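Local coordinates for protein phosphoribosylformylglycinamidine cyclo-ligase (Thermus thermophilus HB8, PDB 5AVM) that probably catalyses the ATP-dependent ring closure of formylglycinamidine ribonucleotide to 5-aminoimidazole ribonucleotide in de novo purine biosynthesis, at residues B[52-57]-B[159-164]; B[178-183]-B[222-227]; B[236-241]-B[300-305]. One frame throughout, in Å; residues are numbered along the deposited sequence.

Interaction 1. Residues B[52-57]-B[159-164]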
ATOM      1  N   GLU B  52       2.908 -14.630 -25.480  1.00 43.63           N
ATOM      2  CA  GLU B  52       1.714 -13.827 -25.753  1.00 39.75           C
ATOM      3  C   GLU B  52       0.493 -14.056 -24.846  1.00 36.77           C
ATOM      4  O   GLU B  52      -0.645 -14.107 -25.320  1.00 36.54           O
ATOM      5  CB  GLU B  52       1.302 -13.976 -27.227  1.00 41.36           C
ATOM      6  CG  GLU B  52       0.195 -13.014 -27.665  1.00 42.08           C
ATOM      7  CD  GLU B  52      -0.027 -12.987 -29.172  1.00 42.64           C
ATOM      8  OE1 GLU B  52      -1.051 -12.414 -29.606  1.00 43.50           O
ATOM      9  OE2 GLU B  52       0.814 -13.525 -29.923  1.00 42.50           O
ATOM     10  N   GLU B  53       0.736 -14.198 -23.545  1.00 33.04           N
ATOM     11  CA  GLU B  53      -0.336 -14.359 -22.560  1.00 28.42           C
ATOM     12  C   GLU B  53       0.084 -13.662 -21.270  1.00 25.45           C
ATOM     13  O   GLU B  53       0.134 -14.280 -20.211  1.00 25.92           O
ATOM     14  CB  GLU B  53      -0.651 -15.840 -22.278  1.00 28.91           C
ATOM     15  CG  GLU B  53       0.432 -16.857 -22.661  1.00 29.47           C
ATOM     16  CD  GLU B  53      -0.009 -18.310 -22.437  1.00 27.96           C
ATOM     17  OE1 GLU B  53      -0.063 -18.751 -21.273  1.00 26.98           O
ATOM     18  OE2 GLU B  53      -0.314 -19.014 -23.424  1.00 28.47           O
ATOM     19  N   PRO B  54       0.394 -12.352 -21.347  1.00 22.37           N
ATOM     20  CA  PRO B  54       0.812 -11.582 -20.176  1.00 21.22           C
ATOM     21  C   PRO B  54      -0.313 -11.341 -19.179  1.00 21.57           C
ATOM     22  O   PRO B  54      -1.429 -10.980 -19.556  1.00 21.77           O
ATOM     23  CB  PRO B  54       1.341 -10.289 -20.790  1.00 19.76           C
ATOM     24  CG  PRO B  54       0.448 -10.107 -21.973  1.00 19.45           C
ATOM     25  CD  PRO B  54       0.383 -11.497 -22.553  1.00 20.46           C
ATOM     26  N   VAL B  55      -0.009 -11.551 -17.902  1.00 20.60           N
ATOM     27  CA  VAL B  55      -0.983 -11.355 -16.838  1.00 19.01           C
ATOM     28  C   VAL B  55      -0.406 -10.386 -15.824  1.00 19.65           C
ATOM     29  O   VAL B  55       0.701 -10.589 -15.329  1.00 20.39           O
ATOM     30  CB  VAL B  55      -1.301 -12.682 -16.102  1.00 19.28           C
ATOM     31  CG1 VAL B  55      -2.295 -12.431 -14.975  1.00 14.94           C
ATOM     32  CG2 VAL B  55      -1.838 -13.719 -17.094  1.00 19.27           C
ATOM     33  N   LEU B  56      -1.144  -9.326 -15.524  1.00 18.33           N
ATOM     34  CA  LEU B  56      -0.678  -8.375 -14.540  1.00 16.36           C
ATOM     35  C   LEU B  56      -0.872  -8.971 -13.152  1.00 16.53           C
ATOM     36  O   LEU B  56      -1.936  -9.504 -12.824  1.00 14.80           O
ATOM     37  CB  LEU B  56      -1.442  -7.056 -14.643  1.00 17.00           C
ATOM     38  CG  LEU B  56      -1.223  -6.213 -15.903  1.00 18.00           C
ATOM     39  CD1 LEU B  56      -1.991  -4.910 -15.775  1.00 17.80           C
ATOM     40  CD2 LEU B  56       0.256  -5.932 -16.098  1.00 16.82           C
ATOM     41  N   VAL B  57       0.184  -8.900 -12.354  1.00 16.71           N
ATOM     42  CA  VAL B  57       0.165  -9.391 -10.990  1.00 15.64           C
ATOM     43  C   VAL B  57       0.756  -8.302 -10.108  1.00 16.43           C
ATOM     44  O   VAL B  57       1.317  -7.323 -10.595  1.00 16.28           O
ATOM     45  CB  VAL B  57       1.009 -10.679 -10.832  1.00 16.49           C
ATOM     46  CG1 VAL B  57       0.364 -11.819 -11.594  1.00 16.91           C
ATOM     47  CG2 VAL B  57       2.417 -10.446 -11.334  1.00 13.20           C
ATOM     48  N   VAL B 159       4.621  -8.853 -14.161  1.00 17.11           N
ATOM     49  CA  VAL B 159       3.937  -9.505 -15.263  1.00 17.10           C
ATOM     50  C   VAL B 159       4.423 -10.945 -15.383  1.00 18.26           C
ATOM     51  O   VAL B 159       5.569 -11.250 -15.069  1.00 18.06           O
ATOM     52  CB  VAL B 159       4.180  -8.717 -16.592  1.00 18.16           C
ATOM     53  CG1 VAL B 159       5.671  -8.745 -16.964  1.00 17.83           C
ATOM     54  CG2 VAL B 159       3.309  -9.278 -17.709  1.00 15.49           C
ATOM     55  N   VAL B 160       3.538 -11.831 -15.821  1.00 19.05           N
ATOM     56  CA  VAL B 160       3.874 -13.241 -15.978  1.00 18.60           C
ATOM     57  C   VAL B 160       2.999 -13.860 -17.075  1.00 19.90           C
ATOM     58  O   VAL B 160       1.859 -13.445 -17.268  1.00 20.61           O
ATOM     59  CB  VAL B 160       3.641 -13.993 -14.644  1.00 17.76           C
ATOM     60  CG1 VAL B 160       2.189 -13.852 -14.222  1.00 13.83           C
ATOM     61  CG2 VAL B 160       4.038 -15.459 -14.782  1.00 15.82           C
ATOM     62  N   GLU B 161       3.538 -14.824 -17.815  1.00 21.60           N
ATOM     63  CA  GLU B 161       2.755 -15.485 -18.858  1.00 21.53           C
ATOM     64  C   GLU B 161       1.858 -16.462 -18.116  1.00 21.81           C
ATOM     65  O   GLU B 161       2.336 -17.247 -17.297  1.00 22.12           O
ATOM     66  CB  GLU B 161       3.665 -16.224 -19.836  1.00 22.57           C
ATOM     67  CG  GLU B 161       4.609 -15.305 -20.606  1.00 26.41           C
ATOM     68  CD  GLU B 161       3.906 -14.486 -21.674  1.00 28.82           C
ATOM     69  OE1 GLU B 161       4.097 -13.248 -21.705  1.00 30.68           O
ATOM     70  OE2 GLU B 161       3.171 -15.086 -22.487  1.00 29.68           O
ATOM     71  N   ARG B 162       0.561 -16.401 -18.402  1.00 21.90           N
ATOM     72  CA  ARG B 162      -0.437 -17.236 -17.736  1.00 22.39           C
ATOM     73  C   ARG B 162      -0.059 -18.693 -17.510  1.00 23.28           C
ATOM     74  O   ARG B 162      -0.156 -19.202 -16.394  1.00 23.51           O
ATOM     75  CB  ARG B 162      -1.758 -17.173 -18.500  1.00 20.53           C
ATOM     76  CG  ARG B 162      -2.953 -17.773 -17.759  1.00 21.71           C
ATOM     77  CD  ARG B 162      -3.594 -18.848 -18.613  1.00 23.06           C
ATOM     78  NE  ARG B 162      -3.624 -18.446 -20.014  1.00 26.64           N
ATOM     79  CZ  ARG B 162      -3.563 -19.290 -21.034  1.00 27.65           C
ATOM     80  NH1 ARG B 162      -3.467 -20.590 -20.813  1.00 27.59           N
ATOM     81  NH2 ARG B 162      -3.594 -18.833 -22.276  1.00 33.14           N
ATOM     82  N   SER B 163       0.370 -19.377 -18.562  1.00 24.80           N
ATOM     83  CA  SER B 163       0.716 -20.779 -18.408  1.00 25.97           C
ATOM     84  C   SER B 163       2.034 -21.013 -17.665  1.00 27.23           C
ATOM     85  O   SER B 163       2.394 -22.155 -17.382  1.00 28.73           O
ATOM     86  CB  SER B 163       0.719 -21.472 -19.777  1.00 23.39           C
ATOM     87  OG  SER B 163       1.453 -20.732 -20.728  1.00 26.71           O
ATOM     88  N   ARG B 164       2.745 -19.940 -17.329  1.00 28.03           N
ATOM     89  CA  ARG B 164       4.007 -20.082 -16.611  1.00 27.69           C
ATOM     90  C   ARG B 164       3.911 -19.592 -15.181  1.00 27.49           C
ATOM     91  O   ARG B 164       4.928 -19.361 -14.523  1.00 26.64           O
ATOM     92  CB  ARG B 164       5.130 -19.350 -17.342  1.00 29.59           C
ATOM     93  CG  ARG B 164       5.594 -20.095 -18.566  1.00 31.88           C
ATOM     94  CD  ARG B 164       6.606 -19.320 -19.363  1.00 35.31           C
ATOM     95  NE  ARG B 164       6.948 -20.049 -20.581  1.00 40.86           N
ATOM     96  CZ  ARG B 164       7.393 -19.480 -21.695  1.00 43.00           C
ATOM     97  NH1 ARG B 164       7.553 -18.162 -21.754  1.00 43.13           N
ATOM     98  NH2 ARG B 164       7.666 -20.230 -22.755  1.00 43.97           N
TER
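The carboxylate of Glu53 lies stacked on the guanidinium of Arg162, their planes 22° apart, with OE1 above the middle of the arginine group. The salt bridge from Glu53 OE2 to Arg162 NH2, 3.5 Å long, is therefore one of charge alone, since no N-H points at the oxygen. The donors that grip this carboxylate come from the next residue, one backbone N-H and one hydroxyl: Glu53 OE1 takes the backbone N of Ser163 at 2.8 Å, nearly along its C-O bond, and Ser163 OG at 2.6 Å from above the carboxylate plane. Two donors on one oxygen suit an acidic side chain facing a short 3-10 turn. Glu161, bent back at chi2 (-73°), brings OE2 to the backbone N of Glu53 at 2.8 Å, on the syn side but 30° out of the carboxylate plane, and its chain crosses that of Glu53 at about a right angle.

Beyond this polar end the strands pair antiparallel. Val55 and Val160 form a hydrogen-bonded pair, with Val55 N to Val160 O at 2.7 Å, and Val57 CG1 meets Val160 CG1 at 3.8 Å. Pro54, which has no N-H to give, fits the non-hydrogen-bonded pair with Glu161, and its CB packs on Val159 CG2. Strand 54-62 is outermost in its sheet within the chain; 150-161 lies between it and strand 97-107, whose Leu99 touches Leu56 and Val159, while Phe100 of the second subunit packs on Leu56.

Interaction 2. Residues B[178-183]-B[222-227]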
ATOM      1  N   LEU B 178      14.015 -27.117  -3.229  1.00 30.59           N
ATOM      2  CA  LEU B 178      15.273 -26.401  -3.388  1.00 28.64           C
ATOM      3  C   LEU B 178      15.153 -25.053  -2.688  1.00 27.97           C
ATOM      4  O   LEU B 178      14.324 -24.222  -3.048  1.00 26.81           O
ATOM      5  CB  LEU B 178      15.563 -26.211  -4.878  1.00 28.31           C
ATOM      6  CG  LEU B 178      16.962 -25.844  -5.377  1.00 29.57           C
ATOM      7  CD1 LEU B 178      16.979 -26.050  -6.879  1.00 30.19           C
ATOM      8  CD2 LEU B 178      17.335 -24.407  -5.028  1.00 28.82           C
ATOM      9  N   ALA B 179      15.979 -24.845  -1.673  1.00 26.62           N
ATOM     10  CA  ALA B 179      15.945 -23.605  -0.930  1.00 24.47           C
ATOM     11  C   ALA B 179      17.065 -22.685  -1.357  1.00 24.49           C
ATOM     12  O   ALA B 179      18.176 -23.128  -1.622  1.00 23.78           O
ATOM     13  CB  ALA B 179      16.049 -23.886   0.558  1.00 24.18           C
ATOM     14  N   LEU B 180      16.750 -21.398  -1.446  1.00 25.64           N
ATOM     15  CA  LEU B 180      17.729 -20.382  -1.796  1.00 26.02           C
ATOM     16  C   LEU B 180      18.015 -19.742  -0.440  1.00 27.67           C
ATOM     17  O   LEU B 180      17.088 -19.396   0.301  1.00 27.80           O
ATOM     18  CB  LEU B 180      17.136 -19.370  -2.773  1.00 25.30           C
ATOM     19  CG  LEU B 180      16.646 -19.972  -4.090  1.00 24.64           C
ATOM     20  CD1 LEU B 180      16.236 -18.852  -5.024  1.00 21.50           C
ATOM     21  CD2 LEU B 180      17.752 -20.827  -4.713  1.00 22.53           C
ATOM     22  N   PRO B 181      19.305 -19.581  -0.097  1.00 28.58           N
ATOM     23  CA  PRO B 181      19.768 -19.004   1.170  1.00 27.14           C
ATOM     24  C   PRO B 181      19.344 -17.588   1.533  1.00 26.42           C
ATOM     25  O   PRO B 181      19.497 -16.658   0.747  1.00 26.01           O
ATOM     26  CB  PRO B 181      21.285 -19.148   1.067  1.00 27.72           C
ATOM     27  CG  PRO B 181      21.531 -18.952  -0.397  1.00 27.29           C
ATOM     28  CD  PRO B 181      20.443 -19.803  -1.014  1.00 28.17           C
ATOM     29  N   SER B 182      18.824 -17.443   2.747  1.00 25.37           N
ATOM     30  CA  SER B 182      18.401 -16.148   3.253  1.00 26.08           C
ATOM     31  C   SER B 182      19.657 -15.430   3.735  1.00 26.39           C
ATOM     32  O   SER B 182      20.680 -16.074   3.981  1.00 28.39           O
ATOM     33  CB  SER B 182      17.410 -16.312   4.411  1.00 26.10           C
ATOM     34  OG  SER B 182      18.052 -16.760   5.590  1.00 29.67           O
ATOM     35  N   SER B 183      19.577 -14.107   3.869  1.00 24.86           N
ATOM     36  CA  SER B 183      20.714 -13.294   4.293  1.00 24.14           C
ATOM     37  C   SER B 183      20.669 -12.979   5.777  1.00 25.27           C
ATOM     38  O   SER B 183      21.455 -12.177   6.283  1.00 25.83           O
ATOM     39  CB  SER B 183      20.718 -11.977   3.533  1.00 23.99           C
ATOM     40  OG  SER B 183      19.654 -11.167   3.997  1.00 23.65           O
ATOM     41  N   ARG B 222      17.129 -10.452   1.228  1.00 20.58           N
ATOM     42  CA  ARG B 222      17.751 -10.843  -0.035  1.00 21.72           C
ATOM     43  C   ARG B 222      16.769 -11.096  -1.186  1.00 22.07           C
ATOM     44  O   ARG B 222      15.777 -11.812  -1.024  1.00 21.73           O
ATOM     45  CB  ARG B 222      18.609 -12.088   0.192  1.00 22.25           C
ATOM     46  CG  ARG B 222      19.390 -12.563  -1.013  1.00 25.16           C
ATOM     47  CD  ARG B 222      20.438 -13.579  -0.590  1.00 28.03           C
ATOM     48  NE  ARG B 222      21.466 -12.950   0.238  1.00 33.31           N
ATOM     49  CZ  ARG B 222      22.382 -13.609   0.952  1.00 35.46           C
ATOM     50  NH1 ARG B 222      22.409 -14.935   0.952  1.00 35.84           N
ATOM     51  NH2 ARG B 222      23.278 -12.938   1.666  1.00 34.51           N
ATOM     52  N   ALA B 223      17.060 -10.510  -2.347  1.00 22.30           N
ATOM     53  CA  ALA B 223      16.235 -10.681  -3.540  1.00 22.38           C
ATOM     54  C   ALA B 223      16.764 -11.837  -4.376  1.00 23.24           C
ATOM     55  O   ALA B 223      17.975 -12.004  -4.513  1.00 24.17           O
ATOM     56  CB  ALA B 223      16.243  -9.411  -4.374  1.00 22.14           C
ATOM     57  N   TYR B 224      15.856 -12.624  -4.948  1.00 24.25           N
ATOM     58  CA  TYR B 224      16.241 -13.764  -5.775  1.00 23.86           C
ATOM     59  C   TYR B 224      15.899 -13.583  -7.249  1.00 24.62           C
ATOM     60  O   TYR B 224      15.724 -14.563  -7.976  1.00 23.04           O
ATOM     61  CB  TYR B 224      15.581 -15.033  -5.237  1.00 23.05           C
ATOM     62  CG  TYR B 224      15.985 -15.308  -3.810  1.00 24.48           C
ATOM     63  CD1 TYR B 224      17.298 -15.657  -3.494  1.00 24.03           C
ATOM     64  CD2 TYR B 224      15.084 -15.127  -2.769  1.00 24.30           C
ATOM     65  CE1 TYR B 224      17.702 -15.811  -2.175  1.00 25.99           C
ATOM     66  CE2 TYR B 224      15.473 -15.279  -1.451  1.00 26.06           C
ATOM     67  CZ  TYR B 224      16.782 -15.617  -1.160  1.00 26.44           C
ATOM     68  OH  TYR B 224      17.160 -15.748   0.154  1.00 29.56           O
ATOM     69  N   LEU B 225      15.818 -12.330  -7.688  1.00 26.07           N
ATOM     70  CA  LEU B 225      15.490 -12.043  -9.080  1.00 29.58           C
ATOM     71  C   LEU B 225      16.592 -12.575 -10.006  1.00 31.45           C
ATOM     72  O   LEU B 225      16.311 -13.253 -11.002  1.00 32.01           O
ATOM     73  CB  LEU B 225      15.285 -10.527  -9.277  1.00 28.64           C
ATOM     74  CG  LEU B 225      14.789 -10.013 -10.645  1.00 27.97           C
ATOM     75  CD1 LEU B 225      13.554 -10.784 -11.088  1.00 23.92           C
ATOM     76  CD2 LEU B 225      14.490  -8.520 -10.554  1.00 26.30           C
ATOM     77  N   LYS B 226      17.842 -12.278  -9.664  1.00 33.26           N
ATOM     78  CA  LYS B 226      18.983 -12.727 -10.454  1.00 33.86           C
ATOM     79  C   LYS B 226      18.932 -14.251 -10.596  1.00 33.00           C
ATOM     80  O   LYS B 226      19.118 -14.792 -11.686  1.00 32.38           O
ATOM     81  CB  LYS B 226      20.274 -12.258  -9.776  1.00 36.68           C
ATOM     82  CG  LYS B 226      20.253 -10.746  -9.486  1.00 41.17           C
ATOM     83  CD  LYS B 226      21.487 -10.223  -8.745  1.00 44.33           C
ATOM     84  CE  LYS B 226      22.711 -10.106  -9.649  1.00 46.56           C
ATOM     85  NZ  LYS B 226      23.887  -9.535  -8.923  1.00 47.87           N
ATOM     86  N   GLU B 227      18.654 -14.940  -9.492  1.00 33.46           N
ATOM     87  CA  GLU B 227      18.549 -16.398  -9.497  1.00 31.94           C
ATOM     88  C   GLU B 227      17.536 -16.849 -10.541  1.00 32.10           C
ATOM     89  O   GLU B 227      17.896 -17.445 -11.554  1.00 33.09           O
ATOM     90  CB  GLU B 227      18.090 -16.904  -8.133  1.00 30.62           C
ATOM     91  CG  GLU B 227      19.193 -17.355  -7.205  1.00 30.51           C
ATOM     92  CD  GLU B 227      19.970 -16.224  -6.584  1.00 30.71           C
ATOM     93  OE1 GLU B 227      19.540 -15.059  -6.711  1.00 30.17           O
ATOM     94  OE2 GLU B 227      21.011 -16.511  -5.952  1.00 31.91           O
TER
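Leu180 on strand 176-181 and Tyr224, the N-cap residue of helix 225-233, face each other with CA atoms 7.9 Å apart, and the two backbones draw in to 5.8 Å between the CA atoms of Ser183 and Arg222. No backbone hydrogen bond joins them, leaving side chains to span the gap. Tyr224 reaches across with its ring: Leu180 CB sits over one face, 4.0 Å from the centroid and toward the rim, in a CH-pi contact, and Leu180 CD1 lies 3.7 Å from Tyr224 CD1. The two side chains slide past each other in opposite directions, as an aliphatic branch and a long flat ring can. At the far end Tyr224 OH donates to Pro181 O at 2.6 Å. The carbonyl oxygen lies at the ring edge, whereas the hydroxyl stands 58° out of the carbonyl plane.

Arg222 approaches the same oxygen. Its CG is anti to the backbone N (chi1 -176°) and the chain turns at chi3, bringing NH1 to a weak 3.4 Å bond with Pro181 O while Ser183 CB rests over a guanidinium face. Small serine permits this close approach, and its OG bonds to Pro220 O.

Asn89 of helix 79-92 binds Arg222 O and Tyr224 N. The arrangement is the start of a helix packed against the end of an inner strand, where it passes into a loop, in the mixed sheet of the C-terminal domain of the AIR synthase family.

Interaction 3. Residues B[236-241]-B[300-305]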
ATOM      1  N   VAL B 236      14.481 -24.002 -16.988  1.00 39.99           N
ATOM      2  CA  VAL B 236      14.316 -24.939 -15.880  1.00 39.15           C
ATOM      3  C   VAL B 236      12.853 -25.038 -15.441  1.00 38.91           C
ATOM      4  O   VAL B 236      12.219 -24.027 -15.150  1.00 39.50           O
ATOM      5  CB  VAL B 236      15.181 -24.509 -14.667  1.00 38.55           C
ATOM      6  CG1 VAL B 236      15.058 -25.523 -13.546  1.00 38.16           C
ATOM      7  CG2 VAL B 236      16.630 -24.365 -15.089  1.00 36.29           C
ATOM      8  N   GLU B 237      12.326 -26.259 -15.395  1.00 39.92           N
ATOM      9  CA  GLU B 237      10.938 -26.489 -14.994  1.00 40.91           C
ATOM     10  C   GLU B 237      10.708 -26.245 -13.504  1.00 40.85           C
ATOM     11  O   GLU B 237      11.222 -26.982 -12.656  1.00 40.95           O
ATOM     12  CB  GLU B 237      10.508 -27.925 -15.329  1.00 41.75           C
ATOM     13  CG  GLU B 237       9.035 -28.227 -15.007  1.00 43.69           C
ATOM     14  CD  GLU B 237       8.644 -29.695 -15.215  1.00 45.12           C
ATOM     15  OE1 GLU B 237       7.436 -30.002 -15.123  1.00 45.90           O
ATOM     16  OE2 GLU B 237       9.531 -30.541 -15.463  1.00 46.37           O
ATOM     17  N   LEU B 238       9.935 -25.206 -13.193  1.00 39.64           N
ATOM     18  CA  LEU B 238       9.597 -24.867 -11.813  1.00 37.51           C
ATOM     19  C   LEU B 238       8.101 -25.085 -11.652  1.00 36.69           C
ATOM     20  O   LEU B 238       7.327 -24.718 -12.533  1.00 37.28           O
ATOM     21  CB  LEU B 238       9.922 -23.400 -11.520  1.00 38.42           C
ATOM     22  CG  LEU B 238      11.370 -22.985 -11.238  1.00 40.27           C
ATOM     23  CD1 LEU B 238      11.861 -23.705 -10.003  1.00 39.48           C
ATOM     24  CD2 LEU B 238      12.260 -23.294 -12.422  1.00 40.81           C
ATOM     25  N   HIS B 239       7.690 -25.683 -10.537  1.00 34.77           N
ATOM     26  CA  HIS B 239       6.270 -25.925 -10.293  1.00 32.27           C
ATOM     27  C   HIS B 239       5.647 -24.875  -9.388  1.00 31.30           C
ATOM     28  O   HIS B 239       4.654 -24.240  -9.746  1.00 31.41           O
ATOM     29  CB  HIS B 239       6.055 -27.303  -9.669  1.00 32.94           C
ATOM     30  CG  HIS B 239       6.324 -28.434 -10.606  1.00 34.22           C
ATOM     31  ND1 HIS B 239       6.076 -29.748 -10.275  1.00 32.41           N
ATOM     32  CD2 HIS B 239       6.818 -28.448 -11.867  1.00 33.72           C
ATOM     33  CE1 HIS B 239       6.408 -30.522 -11.292  1.00 34.82           C
ATOM     34  NE2 HIS B 239       6.861 -29.759 -12.271  1.00 34.16           N
ATOM     35  N   ALA B 240       6.228 -24.711  -8.205  1.00 28.81           N
ATOM     36  CA  ALA B 240       5.744 -23.739  -7.243  1.00 27.50           C
ATOM     37  C   ALA B 240       6.938 -23.125  -6.528  1.00 27.68           C
ATOM     38  O   ALA B 240       8.084 -23.479  -6.795  1.00 27.84           O
ATOM     39  CB  ALA B 240       4.810 -24.404  -6.239  1.00 26.73           C
ATOM     40  N   ALA B 241       6.669 -22.191  -5.628  1.00 27.47           N
ATOM     41  CA  ALA B 241       7.733 -21.538  -4.886  1.00 26.82           C
ATOM     42  C   ALA B 241       7.118 -20.852  -3.689  1.00 26.65           C
ATOM     43  O   ALA B 241       5.960 -20.425  -3.728  1.00 27.55           O
ATOM     44  CB  ALA B 241       8.462 -20.520  -5.769  1.00 25.35           C
ATOM     45  N   MET B 300      13.820 -18.805   0.312  1.00 29.35           N
ATOM     46  CA  MET B 300      12.770 -19.210  -0.618  1.00 29.27           C
ATOM     47  C   MET B 300      12.873 -20.702  -0.844  1.00 28.67           C
ATOM     48  O   MET B 300      13.971 -21.242  -0.883  1.00 29.94           O
ATOM     49  CB  MET B 300      12.908 -18.494  -1.970  1.00 28.73           C
ATOM     50  CG  MET B 300      12.261 -17.125  -2.029  1.00 26.02           C
ATOM     51  SD  MET B 300      11.819 -16.675  -3.714  1.00 26.56           S
ATOM     52  CE  MET B 300      10.409 -17.708  -3.972  1.00 23.21           C
ATOM     53  N   VAL B 301      11.734 -21.371  -0.978  1.00 28.27           N
ATOM     54  CA  VAL B 301      11.732 -22.806  -1.230  1.00 27.94           C
ATOM     55  C   VAL B 301      11.114 -23.032  -2.604  1.00 28.67           C
ATOM     56  O   VAL B 301      10.061 -22.481  -2.920  1.00 29.14           O
ATOM     57  CB  VAL B 301      10.908 -23.593  -0.173  1.00 28.01           C
ATOM     58  CG1 VAL B 301      10.979 -25.090  -0.467  1.00 25.33           C
ATOM     59  CG2 VAL B 301      11.433 -23.303   1.234  1.00 26.73           C
ATOM     60  N   LEU B 302      11.786 -23.830  -3.425  1.00 28.77           N
ATOM     61  CA  LEU B 302      11.310 -24.137  -4.763  1.00 27.92           C
ATOM     62  C   LEU B 302      10.826 -25.582  -4.849  1.00 28.55           C
ATOM     63  O   LEU B 302      11.469 -26.505  -4.342  1.00 28.85           O
ATOM     64  CB  LEU B 302      12.429 -23.902  -5.782  1.00 26.73           C
ATOM     65  CG  LEU B 302      12.647 -22.482  -6.318  1.00 26.21           C
ATOM     66  CD1 LEU B 302      12.548 -21.463  -5.215  1.00 27.74           C
ATOM     67  CD2 LEU B 302      14.009 -22.407  -6.983  1.00 26.98           C
ATOM     68  N   VAL B 303       9.676 -25.769  -5.481  1.00 28.54           N
ATOM     69  CA  VAL B 303       9.107 -27.093  -5.666  1.00 28.20           C
ATOM     70  C   VAL B 303       9.177 -27.361  -7.165  1.00 29.70           C
ATOM     71  O   VAL B 303       8.561 -26.656  -7.963  1.00 29.91           O
ATOM     72  CB  VAL B 303       7.645 -27.140  -5.194  1.00 27.63           C
ATOM     73  CG1 VAL B 303       7.156 -28.573  -5.166  1.00 27.27           C
ATOM     74  CG2 VAL B 303       7.524 -26.497  -3.822  1.00 25.37           C
ATOM     75  N   LEU B 304       9.941 -28.375  -7.546  1.00 31.20           N
ATOM     76  CA  LEU B 304      10.120 -28.708  -8.950  1.00 33.44           C
ATOM     77  C   LEU B 304      10.573 -30.161  -9.122  1.00 35.77           C
ATOM     78  O   LEU B 304      11.008 -30.797  -8.158  1.00 36.48           O
ATOM     79  CB  LEU B 304      11.170 -27.763  -9.559  1.00 32.82           C
ATOM     80  CG  LEU B 304      12.491 -27.532  -8.793  1.00 32.76           C
ATOM     81  CD1 LEU B 304      13.166 -28.837  -8.434  1.00 33.12           C
ATOM     82  CD2 LEU B 304      13.423 -26.705  -9.645  1.00 31.53           C
ATOM     83  N   PRO B 305      10.470 -30.707 -10.354  1.00 36.06           N
ATOM     84  CA  PRO B 305      10.890 -32.090 -10.617  1.00 36.29           C
ATOM     85  C   PRO B 305      12.320 -32.317 -10.117  1.00 36.32           C
ATOM     86  O   PRO B 305      13.111 -31.377 -10.056  1.00 35.86           O
ATOM     87  CB  PRO B 305      10.777 -32.190 -12.135  1.00 35.57           C
ATOM     88  CG  PRO B 305       9.591 -31.337 -12.419  1.00 34.54           C
ATOM     89  CD  PRO B 305       9.852 -30.116 -11.556  1.00 34.64           C
TER
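With CG anti to the carbonyl carbon (chi1 -70°), His239 swings its imidazole over Pro305, while the extended chain of Glu237 (chi1 -177°) carries a carboxylate to the ring's edge. Pro305 CD lies over one face of the imidazole, 3.5 Å from the centroid, a CH-pi contact in which the flat ring and the rigid pyrrolidine come from opposite directions. His239 NE2 gives its hydrogen to Glu237 OE1 at 2.9 Å; the oxygen is near the imidazole plane, but the nitrogen stands well above the carboxylate plane. Glu237 OE2 lies 3.1 Å from Pro305 CG, and the proline ring touches both members of the pair. The other ring nitrogen, ND1, is hydrogen-bonded to Asp175.

Beneath this cluster the backbone forms a classic beta bulge. His239 N and Ala240 N both donate to Val303 O, at 2.9 and 3.0 Å, and Val303 N returns a 3.1 Å bond to Ala240 O. The small alanine allows its CB to settle 4.1 Å from Val303 CB. Leucines fill the interior on the other side: Leu238 and Leu304 lie side by side, Leu238 CD1 tightly packed on Leu304 CD2, and Leu238 CD1 also meets Leu302 CD2. Ala241 CB touches the flexible end of Met300 at CE, and helix 225-233 adds Phe228 against Met300 and Leu302.

Were His239 replaced by an alanine, the carboxylates of Glu237 and Asp175 would probably lose their shared partner and one side of Pro305 would probably be uncovered. Lying between two acids, the imidazole is likely to be drawn toward its doubly protonated, positive form, which would tie both carboxylates to the bulge by charge as well as by hydrogen bonds.

Interactions 2 and 3 both reach one mixed sheet, in which strands 176-181 and 298-304 are neighbours. They touch directly: Leu178 O lies 2.6 Å from Leu302 N and Leu180 N 2.8 Å from Met300 O, both probable hydrogen bonds, and Tyr224 CD2 packs on Met300 CG at 3.5 Å. Their centres are about 13 Å apart, and helix 225-233 leads along the chain from one to the other. Interaction 1 belongs to a different sheet, formed by the preceding part of the chain; its centre is about 17 Å from that of interaction 3 and 22 Å from that of interaction 2, and the nearest atoms stay about 6 Å and 9 Å away, without contact.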